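Long-range contacts in metallo-carboxypeptidase (Pseudomonas aeruginosa, PDB 4A39), which is a zinc-dependent metallocarboxypeptidase of the M14 family, related to the cytosolic carboxypeptidases, and probably removes residues from the C-terminal end of its substrates: residues A177-G182 and D271-E276; E142-L147 and L161-H166; Q15-F20 and K55-A60; A284-N289 and L331-V336. All blocks are in the same frame, centred on the assembly; numbering follows the deposited sequence.

Interaction 1: residues A177-G182 and D271-E276; sequences AQQHPG and DIHGDE. With ZN (zinc ion), chain C; GEM ((2-guanidinoethylmercapto)succinic acid), chain D.
His-273 lays one face of its imidazole under the thioether sulfur S7 of the bound inhibitor GEM and meets ND1 of His-180 at its edge. The two ND1 atoms lie 3.3 Å apart because both bind the zinc ion, His-180 ND1 at 2.1 Å and His-273 ND1 at 2.2 Å. The rings are turned obliquely, their planes 62° apart, and the inhibitor's carboxylate oxygen O13 joins them on the zinc; Glu-183 completes the protein's share of the site. Behind the metal, His-273 NE2 donates to Asp-271 OD2 at 2.6 Å. OD2 lies in the ring plane, though NE2 comes to it from above the carboxylate plane; this should fix the ring's rotation and probably makes the imidazole a stronger ligand. Asp-271 reaches it with CG anti to the backbone N (chi1 -173°), and its other oxygen OD1 accepts from Gln-179 NE2 at 3.1 Å. Asp-271 is a second-shell residue, positioned by the Gln-179 amide, which Asn-240 and Trp-243 also hold, while His-180 NE2 donates to Asp-238. A water accepts from Gln-179 N and lies within hydrogen-bonding distance of Asp-271 OD1 and Ile-272 O. Small Ala-177 pairs in parallel with Ile-272, their CB atoms 3.9 Å apart. The site thus grows from the C-terminal ends of neighbouring strands 171-177 and 268-275, with helix 185-196 packed on Ile-272 and strand 343-350 flanking His-273.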
# COMPACT_ATOMS: atom_id res chain seq x y z
N ALA A 177 3.56 4.82 4.00
CA ALA A 177 2.99 3.86 3.07
C ALA A 177 3.92 3.22 2.05
O ALA A 177 4.97 3.77 1.70
CB ALA A 177 1.84 4.52 2.32
N GLN A 178 3.50 2.06 1.58
CA GLN A 178 4.17 1.28 0.56
C GLN A 178 5.64 0.92 0.74
O GLN A 178 6.45 1.12 -0.17
CB GLN A 178 3.95 1.95 -0.81
CG GLN A 178 3.55 0.97 -1.93
CD GLN A 178 3.05 1.67 -3.19
OE1 GLN A 178 2.20 2.55 -3.11
NE2 GLN A 178 3.57 1.27 -4.35
N GLN A 179 6.00 0.41 1.91
CA GLN A 179 7.37 -0.03 2.14
C GLN A 179 7.64 -1.16 1.15
O GLN A 179 8.77 -1.35 0.70
CB GLN A 179 7.55 -0.56 3.56
CG GLN A 179 7.66 0.49 4.63
CD GLN A 179 8.11 -0.13 5.93
OE1 GLN A 179 9.30 -0.41 6.12
NE2 GLN A 179 7.16 -0.37 6.84
N HIS A 180 6.60 -1.92 0.83
CA HIS A 180 6.70 -3.01 -0.14
C HIS A 180 6.13 -2.40 -1.42
O HIS A 180 4.94 -2.11 -1.51
CB HIS A 180 5.87 -4.20 0.34
CG HIS A 180 6.43 -4.84 1.58
ND1 HIS A 180 5.64 -5.17 2.66
CD2 HIS A 180 7.69 -5.18 1.91
CE1 HIS A 180 6.40 -5.69 3.61
NE2 HIS A 180 7.65 -5.71 3.18
N PRO A 181 7.00 -2.19 -2.43
CA PRO A 181 6.64 -1.59 -3.72
C PRO A 181 5.43 -2.10 -4.48
O PRO A 181 4.74 -1.32 -5.14
CB PRO A 181 7.93 -1.71 -4.52
CG PRO A 181 8.52 -2.98 -4.01
CD PRO A 181 8.33 -2.82 -2.51
N GLY A 182 5.15 -3.40 -4.39
CA GLY A 182 4.02 -3.94 -5.11
C GLY A 182 2.66 -3.67 -4.50
O GLY A 182 1.63 -3.93 -5.13
N ASP A 271 1.16 1.94 9.48
CA ASP A 271 2.02 1.47 8.39
C ASP A 271 1.06 0.85 7.37
O ASP A 271 0.47 -0.19 7.63
CB ASP A 271 3.01 0.44 8.96
CG ASP A 271 4.06 -0.00 7.96
OD1 ASP A 271 4.30 0.71 6.96
OD2 ASP A 271 4.66 -1.07 8.20
N ILE A 272 0.91 1.50 6.22
CA ILE A 272 -0.04 1.05 5.20
C ILE A 272 0.52 0.01 4.23
O ILE A 272 1.50 0.26 3.52
CB ILE A 272 -0.59 2.25 4.40
CG1 ILE A 272 -0.92 3.41 5.34
CG2 ILE A 272 -1.85 1.83 3.64
CD1 ILE A 272 -1.91 3.07 6.45
N HIS A 273 -0.15 -1.15 4.19
CA HIS A 273 0.24 -2.30 3.36
C HIS A 273 -0.94 -2.91 2.60
O HIS A 273 -2.08 -2.45 2.70
CB HIS A 273 0.81 -3.42 4.24
CG HIS A 273 2.13 -3.10 4.88
ND1 HIS A 273 3.31 -3.68 4.48
CD2 HIS A 273 2.45 -2.30 5.93
CE1 HIS A 273 4.30 -3.26 5.25
NE2 HIS A 273 3.80 -2.42 6.14
N GLY A 274 -0.64 -3.97 1.86
CA GLY A 274 -1.66 -4.70 1.12
C GLY A 274 -1.38 -6.18 1.27
O GLY A 274 -0.21 -6.59 1.29
N ASP A 275 -2.43 -6.99 1.41
CA ASP A 275 -2.26 -8.43 1.56
C ASP A 275 -2.83 -9.15 0.35
O ASP A 275 -3.98 -8.95 -0.02
CB ASP A 275 -2.95 -8.94 2.83
CG ASP A 275 -2.64 -10.40 3.10
OD1 ASP A 275 -1.54 -10.70 3.59
OD2 ASP A 275 -3.51 -11.25 2.80
N GLU A 276 -2.01 -10.02 -0.24
CA GLU A 276 -2.38 -10.77 -1.42
C GLU A 276 -3.46 -11.83 -1.20
O GLU A 276 -4.36 -11.99 -2.03
CB GLU A 276 -1.12 -11.46 -2.00
CG GLU A 276 -0.01 -10.50 -2.45
CD GLU A 276 0.99 -10.14 -1.35
OE1 GLU A 276 0.67 -10.31 -0.15
OE2 GLU A 276 2.09 -9.68 -1.69
ZN ZN C . 3.56 -5.14 2.91
C8 GEM D . 3.49 -7.68 6.85
S7 GEM D . 3.16 -5.98 7.44
C6 GEM D . 2.63 -6.32 9.16
C5 GEM D . 1.96 -7.68 9.36
N3 GEM D . 2.94 -8.77 9.25
C1 GEM D . 3.21 -9.51 10.32
N4 GEM D . 2.60 -9.26 11.48
N2 GEM D . 4.09 -10.50 10.25
C9 GEM D . 4.94 -7.85 6.38
O14 GEM D . 5.71 -6.88 6.54
O15 GEM D . 5.23 -8.94 5.86
C10 GEM D . 2.51 -8.08 5.74
C11 GEM D . 2.65 -7.17 4.51
O12 GEM D . 1.60 -6.64 4.07
O13 GEM D . 3.79 -7.05 4.03
O HOH W 1 4.17 0.18 4.25
O HOH W 2 3.82 -1.70 1.94

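Interaction 2: residues E142-L147 and L161-H166; sequences EGVERL and LRVRRH
Val-144 and Val-163 run alongside each other off neighbouring strands, CG2 atoms 4.1 Å apart on the buried face of the strand pair. Branched valines suit extended backbone, and Leu-214, Leu-216 and Leu-209 continue the apolar layer around Val-163. Next along this face, Leu-161 turns CD2 toward the backbone of Arg-146, which is itself exposed. The strands form an antiparallel beta hairpin, 144-151 with 157-163, at one margin of the carboxypeptidase domain's mixed sheet. Glu-145 and Arg-162 are the hydrogen-bonded pair of these two segments, with Arg-162 N donating to Glu-145 O at 2.9 Å. Their side chains leave on the other face, where Leu-147 closely overlaps Arg-162, CD1 over one guanidinium face, 3.6 Å from NH2, while NH1 is tied to Tyr-215. The looser side is that of exposed Glu-142, Glu-145 and Arg-146. Gly-143, with phi 85°, lets its CA come to 4.1 Å from Arg-165 CG; the positive phi and the close approach suit glycine. Arg-165 brings NE to 2.9 Å and NH2 to 3.2 Å from the carbonyl oxygen of Glu-142, in the plane of the guanidinium; NH2 also reaches Leu-197 O. The Glu-142 carboxylate hangs above that plane, attracted through charge alone.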
# COMPACT_ATOMS: atom_id res chain seq x y z
N GLU A 142 -3.52 24.30 2.90
CA GLU A 142 -3.20 25.09 4.08
C GLU A 142 -2.65 24.25 5.22
O GLU A 142 -3.23 23.22 5.59
CB GLU A 142 -4.45 25.84 4.55
CG GLU A 142 -4.16 26.83 5.65
CD GLU A 142 -5.22 26.83 6.72
OE1 GLU A 142 -6.39 27.17 6.41
OE2 GLU A 142 -4.89 26.49 7.88
N GLY A 143 -1.52 24.69 5.77
CA GLY A 143 -0.92 23.99 6.89
C GLY A 143 0.00 22.84 6.53
O GLY A 143 0.56 22.18 7.41
N VAL A 144 0.17 22.59 5.23
CA VAL A 144 1.03 21.49 4.78
C VAL A 144 2.39 21.97 4.28
O VAL A 144 2.48 22.89 3.47
CB VAL A 144 0.35 20.69 3.65
CG1 VAL A 144 1.20 19.49 3.27
CG2 VAL A 144 -1.04 20.23 4.10
N GLU A 145 3.44 21.32 4.77
CA GLU A 145 4.80 21.66 4.37
C GLU A 145 5.66 20.42 4.30
O GLU A 145 5.36 19.40 4.93
CB GLU A 145 5.41 22.63 5.38
CG GLU A 145 4.91 24.06 5.27
CD GLU A 145 5.48 24.95 6.35
OE1 GLU A 145 6.67 24.78 6.70
OE2 GLU A 145 4.75 25.84 6.84
N ARG A 146 6.73 20.48 3.51
CA ARG A 146 7.64 19.35 3.41
C ARG A 146 8.62 19.53 4.57
O ARG A 146 9.53 20.36 4.51
CB ARG A 146 8.40 19.34 2.08
CG ARG A 146 9.12 18.02 1.84
CD ARG A 146 9.95 18.03 0.57
NE ARG A 146 11.14 18.86 0.71
CZ ARG A 146 12.12 18.94 -0.19
NH1 ARG A 146 12.04 18.23 -1.31
NH2 ARG A 146 13.17 19.71 0.04
N LEU A 147 8.42 18.75 5.63
CA LEU A 147 9.25 18.82 6.82
C LEU A 147 10.68 18.37 6.58
O LEU A 147 11.63 19.03 7.01
CB LEU A 147 8.64 17.98 7.94
CG LEU A 147 9.41 18.01 9.26
CD1 LEU A 147 9.47 19.44 9.78
CD2 LEU A 147 8.73 17.10 10.28
N LEU A 161 5.94 14.80 4.84
CA LEU A 161 5.07 15.97 4.90
C LEU A 161 4.51 16.13 6.30
O LEU A 161 4.26 15.15 6.99
CB LEU A 161 3.91 15.82 3.92
CG LEU A 161 4.26 15.46 2.47
CD1 LEU A 161 2.98 15.23 1.69
CD2 LEU A 161 5.10 16.56 1.85
N ARG A 162 4.33 17.38 6.73
CA ARG A 162 3.75 17.63 8.05
C ARG A 162 2.57 18.56 7.91
O ARG A 162 2.64 19.60 7.25
CB ARG A 162 4.77 18.24 9.02
CG ARG A 162 4.13 18.60 10.38
CD ARG A 162 5.14 18.80 11.50
NE ARG A 162 5.93 20.02 11.34
CZ ARG A 162 6.85 20.42 12.21
NH1 ARG A 162 7.11 19.69 13.28
NH2 ARG A 162 7.52 21.55 11.99
N VAL A 163 1.46 18.16 8.53
CA VAL A 163 0.24 18.96 8.51
C VAL A 163 0.13 19.56 9.91
O VAL A 163 -0.07 18.84 10.89
CB VAL A 163 -1.00 18.08 8.23
CG1 VAL A 163 -2.23 18.96 8.08
CG2 VAL A 163 -0.78 17.26 6.97
N ARG A 164 0.29 20.88 10.00
CA ARG A 164 0.22 21.58 11.28
C ARG A 164 -0.55 22.87 11.08
O ARG A 164 -0.09 23.78 10.39
CB ARG A 164 1.65 21.87 11.78
CG ARG A 164 1.75 22.63 13.10
CD ARG A 164 3.21 22.69 13.57
NE ARG A 164 3.42 23.49 14.77
CZ ARG A 164 3.12 23.11 16.01
NH1 ARG A 164 2.58 21.92 16.23
NH2 ARG A 164 3.35 23.92 17.03
N ARG A 165 -1.73 22.96 11.69
CA ARG A 165 -2.56 24.15 11.55
C ARG A 165 -2.70 24.97 12.83
O ARG A 165 -3.29 26.05 12.82
CB ARG A 165 -3.94 23.76 11.02
CG ARG A 165 -3.90 23.28 9.57
CD ARG A 165 -5.25 22.82 9.06
NE ARG A 165 -5.17 22.44 7.65
CZ ARG A 165 -6.16 21.89 6.96
NH1 ARG A 165 -7.33 21.64 7.54
NH2 ARG A 165 -5.99 21.58 5.68
N HIS A 166 -2.14 24.46 13.92
CA HIS A 166 -2.18 25.16 15.20
C HIS A 166 -0.79 25.10 15.83
O HIS A 166 -0.28 24.02 16.13
CB HIS A 166 -3.20 24.51 16.14
CG HIS A 166 -4.62 24.91 15.85
ND1 HIS A 166 -5.23 24.64 14.64
CD2 HIS A 166 -5.53 25.58 16.60
CE1 HIS A 166 -6.46 25.13 14.67
NE2 HIS A 166 -6.66 25.70 15.84

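Interaction 3: residues Q15-F20 and K55-A60; sequences QIRADF and KVEGMA
Phe-20 receives the stem of Lys-55 over one ring face, with CG of the lysine 3.4 Å from CE2 of the phenylalanine. Farther along, Lys-55 CE forms a CH-pi contact 4.0 Å from the ring centroid, and the ammonium NZ stands above the same face in a cation-pi arrangement, 23° off the ring normal. The extended lysine chain runs its methylenes across the ring. Beside it, Arg-17 NH2 makes a salt bridge to Glu-57 OE2 at 2.9 Å, the guanidinium and carboxylate planes standing 73° apart, while NH1 bonds Asp-19 OD1 at 2.9 Å. Arg-17 thus bridges two acids with different nitrogens. Arg-17, Lys-55 and Glu-57 are set by antiparallel strands 15-17 and 53-57, whose hydrogen-bonded pairs are Gln-15 with Glu-57 and Arg-17 with Lys-55; an inverse gamma turn at Asp-19 precedes Phe-20. On the other face, Ile-16 and Val-56, beta-branched residues that suit extended backbone, turn inward together, Ile-16 meeting Ile-36 and Leu-38, and Val-56 meeting Phe-67. Phe-20 also packs edge-to-face on His-53. The acids would probably offset part of the positive charge of Arg-17, Lys-55 and nearby Arg-119, so electrostatics probably joins backbone bonds in fastening this outermost strand.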
# COMPACT_ATOMS: atom_id res chain seq x y z
N GLN A 15 1.78 -6.87 -29.73
CA GLN A 15 3.05 -6.61 -29.05
C GLN A 15 2.79 -6.32 -27.58
O GLN A 15 1.86 -5.59 -27.23
CB GLN A 15 3.77 -5.43 -29.69
CG GLN A 15 4.17 -5.68 -31.14
CD GLN A 15 5.52 -5.07 -31.48
OE1 GLN A 15 5.70 -3.85 -31.41
NE2 GLN A 15 6.47 -5.92 -31.85
N ILE A 16 3.61 -6.92 -26.71
CA ILE A 16 3.48 -6.75 -25.27
C ILE A 16 4.77 -6.16 -24.73
O ILE A 16 5.86 -6.53 -25.17
CB ILE A 16 3.18 -8.10 -24.59
CG1 ILE A 16 1.85 -8.65 -25.13
CG2 ILE A 16 3.13 -7.94 -23.07
CD1 ILE A 16 1.46 -10.01 -24.59
N ARG A 17 4.65 -5.24 -23.78
CA ARG A 17 5.83 -4.60 -23.20
C ARG A 17 5.57 -4.11 -21.78
O ARG A 17 4.43 -3.94 -21.36
CB ARG A 17 6.27 -3.44 -24.09
CG ARG A 17 5.25 -2.32 -24.22
CD ARG A 17 5.66 -1.34 -25.32
NE ARG A 17 4.68 -0.27 -25.52
CZ ARG A 17 4.56 0.80 -24.73
NH1 ARG A 17 5.36 0.95 -23.69
NH2 ARG A 17 3.63 1.71 -25.00
N ALA A 18 6.66 -3.88 -21.05
CA ALA A 18 6.57 -3.40 -19.67
C ALA A 18 7.67 -2.37 -19.41
O ALA A 18 8.11 -2.21 -18.28
CB ALA A 18 6.72 -4.57 -18.71
N ASP A 19 8.08 -1.67 -20.47
CA ASP A 19 9.13 -0.67 -20.38
C ASP A 19 8.60 0.69 -19.92
O ASP A 19 8.63 1.67 -20.66
CB ASP A 19 9.84 -0.53 -21.73
CG ASP A 19 8.91 -0.10 -22.86
OD1 ASP A 19 7.74 -0.56 -22.89
OD2 ASP A 19 9.34 0.69 -23.72
N PHE A 20 8.11 0.72 -18.69
CA PHE A 20 7.56 1.94 -18.10
C PHE A 20 7.47 1.83 -16.58
O PHE A 20 7.71 0.77 -16.01
CB PHE A 20 6.17 2.24 -18.70
CG PHE A 20 5.25 1.05 -18.75
CD1 PHE A 20 4.66 0.56 -17.59
CD2 PHE A 20 4.99 0.40 -19.95
CE1 PHE A 20 3.81 -0.55 -17.63
CE2 PHE A 20 4.15 -0.71 -20.01
CZ PHE A 20 3.56 -1.19 -18.84
N LYS A 55 1.53 -3.82 -20.92
CA LYS A 55 0.64 -3.26 -21.92
C LYS A 55 0.61 -4.14 -23.16
O LYS A 55 1.64 -4.70 -23.56
CB LYS A 55 1.09 -1.85 -22.32
CG LYS A 55 1.00 -0.81 -21.21
CD LYS A 55 1.30 0.58 -21.75
CE LYS A 55 1.35 1.61 -20.64
NZ LYS A 55 1.64 2.98 -21.17
N VAL A 56 -0.57 -4.28 -23.76
CA VAL A 56 -0.73 -5.07 -24.97
C VAL A 56 -1.19 -4.11 -26.06
O VAL A 56 -2.08 -3.30 -25.84
CB VAL A 56 -1.79 -6.18 -24.81
CG1 VAL A 56 -1.79 -7.09 -26.04
CG2 VAL A 56 -1.51 -7.00 -23.56
N GLU A 57 -0.57 -4.17 -27.24
CA GLU A 57 -0.96 -3.29 -28.33
C GLU A 57 -1.13 -4.11 -29.61
O GLU A 57 -0.58 -5.21 -29.72
CB GLU A 57 0.10 -2.20 -28.53
CG GLU A 57 0.39 -1.40 -27.27
CD GLU A 57 1.55 -0.42 -27.42
OE1 GLU A 57 2.42 -0.63 -28.30
OE2 GLU A 57 1.59 0.56 -26.64
N GLY A 58 -1.90 -3.58 -30.55
CA GLY A 58 -2.12 -4.26 -31.81
C GLY A 58 -3.04 -5.48 -31.75
O GLY A 58 -2.93 -6.38 -32.58
N MET A 59 -3.95 -5.51 -30.78
CA MET A 59 -4.86 -6.65 -30.66
C MET A 59 -5.96 -6.59 -31.72
O MET A 59 -6.46 -5.51 -32.05
CB MET A 59 -5.50 -6.68 -29.28
CG MET A 59 -4.52 -6.78 -28.13
SD MET A 59 -5.36 -6.95 -26.54
CE MET A 59 -6.00 -5.31 -26.33
N ALA A 60 -6.32 -7.75 -32.25
CA ALA A 60 -7.36 -7.83 -33.27
C ALA A 60 -8.74 -7.69 -32.64
O ALA A 60 -8.94 -8.05 -31.48
CB ALA A 60 -7.26 -9.16 -34.02

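Interaction 4: residues A284-N289 and L331-V336; sequences AGCEGN and LACNFV. With GEM ((2-guanidinoethylmercapto)succinic acid), chain D.
Segment 284-289 folds into a type I turn from Cys-286 to Asn-289, closed by Asn-289 N to Cys-286 O at 2.9 Å, and lies against the first turn of helix 332-340, for which Leu-331 is the N-cap residue. The nearest backbones are Cys-286 and Asn-334, 5.5 Å between CA atoms. Cys-286 and Cys-333 place their sulfurs 3.7 Å apart, a packing contact and no disulfide; Cys-333 has SG anti to the backbone N (chi1 -180°), which aims it at the turn. Small thiols suit this tight junction, where Ala-344 of strand 343-350 touches both. The two asparagines meet with their amide planes 66° apart, Asn-289 ND2 lying 2.9 Å from Asn-334 OD1. Water carries much of the polar contact: one molecule gives to Asn-334 OD1 at 2.9 Å and to Gly-285 O, and takes from Gly-288 N, while a second joins Asn-334 ND2 to Gly-285 O. Each end of the Asn-334 amide has a water partner. At the helix start, Leu-331 CD2 lies 3.4 Å from the guanidinium carbon C1 of GEM. Leu-331 thereby lines the inhibitor pocket of this M14 carboxypeptidase, while loop 284-289 packs behind the same helix.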
# COMPACT_ATOMS: atom_id res chain seq x y z
N ALA A 284 -3.32 -5.16 11.84
CA ALA A 284 -2.54 -6.04 12.71
C ALA A 284 -1.91 -5.16 13.78
O ALA A 284 -1.22 -4.19 13.46
CB ALA A 284 -1.46 -6.76 11.91
N GLY A 285 -2.14 -5.50 15.05
CA GLY A 285 -1.62 -4.71 16.16
C GLY A 285 -0.30 -5.14 16.77
O GLY A 285 0.45 -5.92 16.18
N CYS A 286 -0.02 -4.64 17.97
CA CYS A 286 1.24 -4.93 18.68
C CYS A 286 1.09 -5.84 19.89
O CYS A 286 1.91 -5.77 20.81
CB CYS A 286 1.88 -3.63 19.16
SG CYS A 286 2.33 -2.44 17.88
N GLU A 287 0.08 -6.71 19.91
CA GLU A 287 -0.13 -7.57 21.07
C GLU A 287 1.04 -8.48 21.43
O GLU A 287 1.09 -9.00 22.55
CB GLU A 287 -1.42 -8.38 20.92
CG GLU A 287 -1.41 -9.52 19.90
CD GLU A 287 -1.42 -9.04 18.46
OE1 GLU A 287 -1.94 -7.94 18.18
OE2 GLU A 287 -0.93 -9.80 17.59
N GLY A 288 1.97 -8.67 20.50
CA GLY A 288 3.13 -9.52 20.77
C GLY A 288 4.33 -8.77 21.34
O GLY A 288 5.34 -9.38 21.68
N ASN A 289 4.22 -7.45 21.44
CA ASN A 289 5.30 -6.63 21.98
C ASN A 289 5.55 -6.86 23.47
O ASN A 289 4.61 -6.92 24.25
CB ASN A 289 5.00 -5.14 21.79
CG ASN A 289 5.35 -4.63 20.40
OD1 ASN A 289 5.18 -3.43 20.11
ND2 ASN A 289 5.83 -5.51 19.54
N LEU A 331 9.74 -5.45 12.38
CA LEU A 331 8.62 -4.83 11.65
C LEU A 331 8.36 -3.43 12.20
O LEU A 331 8.42 -3.21 13.41
CB LEU A 331 7.35 -5.66 11.80
CG LEU A 331 7.24 -6.96 11.00
CD1 LEU A 331 8.36 -7.92 11.38
CD2 LEU A 331 5.88 -7.59 11.28
N ALA A 332 8.04 -2.50 11.31
CA ALA A 332 7.78 -1.12 11.69
C ALA A 332 6.69 -0.95 12.74
O ALA A 332 6.87 -0.21 13.71
CB ALA A 332 7.43 -0.29 10.45
N CYS A 333 5.56 -1.61 12.55
CA CYS A 333 4.46 -1.48 13.51
C CYS A 333 4.92 -1.78 14.93
O CYS A 333 4.73 -0.98 15.84
CB CYS A 333 3.32 -2.43 13.13
SG CYS A 333 1.91 -2.34 14.25
N ASN A 334 5.53 -2.94 15.11
CA ASN A 334 6.00 -3.35 16.42
C ASN A 334 7.15 -2.49 16.96
O ASN A 334 7.13 -2.10 18.13
CB ASN A 334 6.40 -4.81 16.37
CG ASN A 334 5.20 -5.71 16.11
OD1 ASN A 334 4.43 -6.01 17.02
ND2 ASN A 334 5.02 -6.12 14.86
N PHE A 335 8.13 -2.20 16.11
CA PHE A 335 9.27 -1.40 16.54
C PHE A 335 8.87 -0.00 16.99
O PHE A 335 9.28 0.45 18.06
CB PHE A 335 10.31 -1.29 15.43
CG PHE A 335 11.49 -0.43 15.79
CD1 PHE A 335 11.47 0.94 15.55
CD2 PHE A 335 12.61 -0.99 16.41
CE1 PHE A 335 12.55 1.75 15.93
CE2 PHE A 335 13.69 -0.19 16.79
CZ PHE A 335 13.65 1.18 16.55
N VAL A 336 8.09 0.69 16.17
CA VAL A 336 7.67 2.05 16.50
C VAL A 336 6.75 2.04 17.70
O VAL A 336 6.91 2.83 18.64
CB VAL A 336 6.95 2.72 15.30
CG1 VAL A 336 6.52 4.13 15.66
CG2 VAL A 336 7.89 2.75 14.09
C8 GEM D . 3.49 -7.68 6.85
S7 GEM D . 3.16 -5.98 7.44
C6 GEM D . 2.63 -6.32 9.16
C5 GEM D . 1.96 -7.68 9.36
N3 GEM D . 2.94 -8.77 9.25
C1 GEM D . 3.21 -9.51 10.32
N4 GEM D . 2.60 -9.26 11.48
N2 GEM D . 4.09 -10.50 10.25
C9 GEM D . 4.94 -7.85 6.38
O14 GEM D . 5.71 -6.88 6.54
O15 GEM D . 5.23 -8.94 5.86
C10 GEM D . 2.51 -8.08 5.74
C11 GEM D . 2.65 -7.17 4.51
O12 GEM D . 1.60 -6.64 4.07
O13 GEM D . 3.79 -7.05 4.03
O HOH W 3 2.45 -8.08 17.62
O HOH W 4 2.37 -6.37 14.04

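In the fold
Along the chain, interaction 3 closes first, then 2, 1 and 4, without nesting. Interaction 3 joins edge strand 15-17 to strand 53-57 in the N-terminal beta domain, its centre about 42 Å from those of interactions 2 and 4. The other three belong to the carboxypeptidase domain. Interactions 1 and 2 share its mixed sheet, with centres about 24 Å apart: interaction 2 lies on the outermost hairpin, while the centre of interaction 1 is about 3 Å from that of the whole chain. Interaction 4, about 15 Å from interaction 1 between centres, touches it where Ala-332 packs on Gln-179 and Asp-271, and both reach GEM. The helix at the pocket therefore packs directly on the residues behind the zinc ligand, while interactions 2 and 3 lie away from the site.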